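Local coordinates for protein arabinan endo-1,5-alpha-l-arabinosidase A (Cellvibrio cellulosa, PDB 1GYH) that hydrolyses the alpha-1,5-linked arabinofuranosyl chains of plant cell-wall arabinan, releasing almost exclusively arabinotriose, at residues L197-Y202 with G270-V275. Residues are numbered along the deposited sequence; the frame is centred on the assembly and turned at random.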
ATOM      1  N   LEU A 197       6.860   0.602  -8.663  1.00 14.15           N
ATOM      2  CA  LEU A 197       8.117  -0.172  -8.745  1.00 13.35           C
ATOM      3  C   LEU A 197       8.905   0.244  -9.988  1.00 13.04           C
ATOM      4  O   LEU A 197       8.381   0.277 -11.082  1.00 13.25           O
ATOM      5  CB  LEU A 197       7.846  -1.683  -8.777  1.00 13.71           C
ATOM      6  CG  LEU A 197       9.095  -2.631  -8.878  1.00 13.24           C
ATOM      7  CD1 LEU A 197       9.738  -2.776  -7.550  1.00 12.99           C
ATOM      8  CD2 LEU A 197       8.697  -4.025  -9.443  1.00 13.82           C
ATOM      9  N   ARG A 198      10.179   0.561  -9.800  1.00 13.51           N
ATOM     10  CA  ARG A 198      11.107   0.806 -10.919  1.00 13.02           C
ATOM     11  C   ARG A 198      11.581  -0.518 -11.441  1.00 13.47           C
ATOM     12  O   ARG A 198      12.066  -1.332 -10.676  1.00 13.80           O
ATOM     13  CB  ARG A 198      12.310   1.625 -10.436  1.00 13.43           C
ATOM     14  CG  ARG A 198      13.318   1.990 -11.553  1.00 14.04           C
ATOM     15  CD  ARG A 198      12.761   2.856 -12.661  1.00 16.19           C
ATOM     16  NE  ARG A 198      13.835   3.085 -13.640  1.00 17.08           N
ATOM     17  CZ  ARG A 198      14.834   3.913 -13.443  1.00 21.01           C
ATOM     18  NH1 ARG A 198      14.858   4.677 -12.353  1.00 23.77           N
ATOM     19  NH2 ARG A 198      15.817   3.995 -14.342  1.00 21.92           N
ATOM     20  N   LYS A 199      11.432  -0.739 -12.745  1.00 14.91           N
ATOM     21  CA  LYS A 199      11.989  -1.934 -13.437  1.00 14.77           C
ATOM     22  C   LYS A 199      12.453  -1.570 -14.857  1.00 14.45           C
ATOM     23  O   LYS A 199      11.664  -1.084 -15.688  1.00 13.18           O
ATOM     24  CB  LYS A 199      10.938  -3.050 -13.449  1.00 15.07           C
ATOM     25  CG  LYS A 199      11.307  -4.294 -14.295  1.00 18.62           C
ATOM     26  CD  LYS A 199      12.221  -5.250 -13.543  1.00 18.65           C
ATOM     27  CE  LYS A 199      12.639  -6.432 -14.436  1.00 18.18           C
ATOM     28  NZ  LYS A 199      13.267  -7.493 -13.558  1.00 17.71           N
ATOM     29  N   GLY A 200      13.731  -1.831 -15.155  1.00 14.95           N
ATOM     30  CA  GLY A 200      14.309  -1.412 -16.433  1.00 15.30           C
ATOM     31  C   GLY A 200      14.187   0.084 -16.666  1.00 14.96           C
ATOM     32  O   GLY A 200      14.565   0.888 -15.810  1.00 15.47           O
ATOM     33  N   ASP A 201      13.666   0.470 -17.821  1.00 15.49           N
ATOM     34  CA  ASP A 201      13.559   1.880 -18.180  1.00 15.94           C
ATOM     35  C   ASP A 201      12.233   2.557 -17.735  1.00 15.89           C
ATOM     36  O   ASP A 201      12.026   3.748 -18.005  1.00 16.63           O
ATOM     37  CB  ASP A 201      13.711   2.058 -19.697  1.00 17.34           C
ATOM     38  CG  ASP A 201      15.058   1.572 -20.213  1.00 19.06           C
ATOM     39  OD1 ASP A 201      16.085   1.678 -19.481  1.00 20.32           O
ATOM     40  OD2 ASP A 201      15.162   1.072 -21.348  1.00 22.94           O
ATOM     41  N   TYR A 202      11.381   1.833 -17.025  1.00 14.07           N
ATOM     42  CA  TYR A 202      10.081   2.355 -16.644  1.00 13.56           C
ATOM     43  C   TYR A 202       9.798   2.275 -15.147  1.00 13.58           C
ATOM     44  O   TYR A 202      10.341   1.410 -14.430  1.00 11.72           O
ATOM     45  CB  TYR A 202       8.992   1.573 -17.343  1.00 13.12           C
ATOM     46  CG  TYR A 202       8.867   1.807 -18.816  1.00 17.36           C
ATOM     47  CD1 TYR A 202       8.134   2.871 -19.315  1.00 17.50           C
ATOM     48  CD2 TYR A 202       9.465   0.933 -19.729  1.00 19.25           C
ATOM     49  CE1 TYR A 202       8.004   3.064 -20.680  1.00 19.84           C
ATOM     50  CE2 TYR A 202       9.323   1.121 -21.103  1.00 19.80           C
ATOM     51  CZ  TYR A 202       8.606   2.186 -21.559  1.00 19.81           C
ATOM     52  OH  TYR A 202       8.464   2.389 -22.906  1.00 21.71           O
ATOM     53  N   GLY A 270      17.823 -10.075  -7.101  1.00 14.97           N
ATOM     54  CA  GLY A 270      17.804 -10.233  -8.559  1.00 15.59           C
ATOM     55  C   GLY A 270      16.542 -10.865  -9.111  1.00 15.97           C
ATOM     56  O   GLY A 270      16.486 -11.201 -10.294  1.00 15.58           O
ATOM     57  N   LYS A 271      15.500 -10.987  -8.281  1.00 15.38           N
ATOM     58  CA  LYS A 271      14.203 -11.499  -8.752  1.00 15.35           C
ATOM     59  C   LYS A 271      13.064 -10.630  -8.204  1.00 15.06           C
ATOM     60  O   LYS A 271      13.230  -9.958  -7.190  1.00 14.32           O
ATOM     61  CB  LYS A 271      14.000 -12.921  -8.279  1.00 16.19           C
ATOM     62  CG  LYS A 271      14.893 -13.918  -8.984  1.00 20.19           C
ATOM     63  CD  LYS A 271      14.905 -15.242  -8.244  1.00 24.20           C
ATOM     64  CE  LYS A 271      13.540 -15.963  -8.352  1.00 26.05           C
ATOM     65  NZ  LYS A 271      13.140 -16.195  -9.770  1.00 25.81           N
ATOM     66  N   ASP A 272      11.907 -10.677  -8.849  1.00 14.77           N
ATOM     67  CA  ASP A 272      10.829  -9.753  -8.489  1.00 15.66           C
ATOM     68  C   ASP A 272       9.619 -10.485  -7.910  1.00 15.57           C
ATOM     69  O   ASP A 272       9.319 -11.631  -8.313  1.00 15.17           O
ATOM     70  CB  ASP A 272      10.409  -8.960  -9.704  1.00 15.28           C
ATOM     71  CG  ASP A 272      11.591  -8.295 -10.431  1.00 15.68           C
ATOM     72  OD1 ASP A 272      12.506  -7.705  -9.789  1.00 14.57           O
ATOM     73  OD2 ASP A 272      11.629  -8.298 -11.687  1.00 17.16           O
ATOM     74  N   TYR A 273       8.905  -9.788  -7.006  1.00 15.83           N
ATOM     75  CA  TYR A 273       7.839 -10.384  -6.203  1.00 14.67           C
ATOM     76  C   TYR A 273       6.665  -9.406  -6.050  1.00 14.67           C
ATOM     77  O   TYR A 273       6.838  -8.209  -5.875  1.00 15.25           O
ATOM     78  CB  TYR A 273       8.370 -10.816  -4.836  1.00 14.25           C
ATOM     79  CG  TYR A 273       9.510 -11.869  -4.906  1.00 15.62           C
ATOM     80  CD1 TYR A 273      10.834 -11.462  -5.038  1.00 18.18           C
ATOM     81  CD2 TYR A 273       9.250 -13.244  -4.823  1.00 17.14           C
ATOM     82  CE1 TYR A 273      11.884 -12.394  -5.107  1.00 15.87           C
ATOM     83  CE2 TYR A 273      10.293 -14.203  -4.886  1.00 15.18           C
ATOM     84  CZ  TYR A 273      11.605 -13.754  -5.009  1.00 16.45           C
ATOM     85  OH  TYR A 273      12.667 -14.633  -5.030  1.00 15.92           O
ATOM     86  N   LEU A 274       5.477  -9.943  -6.170  1.00 14.19           N
ATOM     87  CA  LEU A 274       4.216  -9.234  -5.926  1.00 13.81           C
ATOM     88  C   LEU A 274       3.652  -9.728  -4.551  1.00 13.81           C
ATOM     89  O   LEU A 274       3.584 -10.931  -4.316  1.00 14.37           O
ATOM     90  CB  LEU A 274       3.232  -9.592  -7.033  1.00 13.71           C
ATOM     91  CG  LEU A 274       1.884  -8.827  -6.976  1.00 15.19           C
ATOM     92  CD1 LEU A 274       2.033  -7.409  -7.321  1.00 19.51           C
ATOM     93  CD2 LEU A 274       0.869  -9.460  -7.899  1.00 17.69           C
ATOM     94  N   VAL A 275       3.262  -8.796  -3.678  1.00 13.09           N
ATOM     95  CA  VAL A 275       2.825  -9.087  -2.276  1.00 12.80           C
ATOM     96  C   VAL A 275       1.402  -8.488  -2.139  1.00 13.33           C
ATOM     97  O   VAL A 275       1.193  -7.328  -2.448  1.00 12.77           O
ATOM     98  CB  VAL A 275       3.789  -8.474  -1.246  1.00 13.16           C
ATOM     99  CG1 VAL A 275       3.415  -8.810   0.226  1.00 12.88           C
ATOM    100  CG2 VAL A 275       5.201  -9.007  -1.462  1.00 13.41           C
TER
HETATM  101  O   HOH W   1      14.467  -6.655 -11.432  0.50 18.32           O
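Lys199 reaches across to Asp272, and the one direct contact between 197-202 and 270-275 is their salt bridge, NZ lying 2.6 Å from OD2 of Asp272. The ammonium group approaches the syn lone pair of that oxygen, the side facing OD1, yet NZ remains 3.9 Å from OD1 of Asp272. A water gives a second, indirect link: it accepts a hydrogen bond from NZ of Lys199 at 2.6 Å. The same water donates one to OD1 of Asp272 at 2.8 Å. The lysine chain leaves with CG anti to the backbone N (chi1 172°) and then bends at chi2 (82°), which brings CE and NZ up to OD2 of Asp272, the two side chains crossing at a slant.

Asp272 sits on the buried, packed side of the contact. Thr267 OG1 bonds to OD1 and Trp296 NE1 to OD2, within their own sheet, which probably limits rotation of the carboxylate and positions it for Lys199; the lysine also rests against Trp296. By contrast, Lys199 is partly exposed and begins a type II' turn to Tyr202, solvent-exposed at Gly200 and Asp201, where Gly200 O accepts a hydrogen bond from NE of Arg198 at 3.2 Å. The CA atoms of Lys199 and Asp272 stay 9.3 Å apart. This side-chain bridge between strands 191-199 and 271-280 ties together neighbouring blades of the five-bladed beta-propeller of glycoside hydrolase family 43.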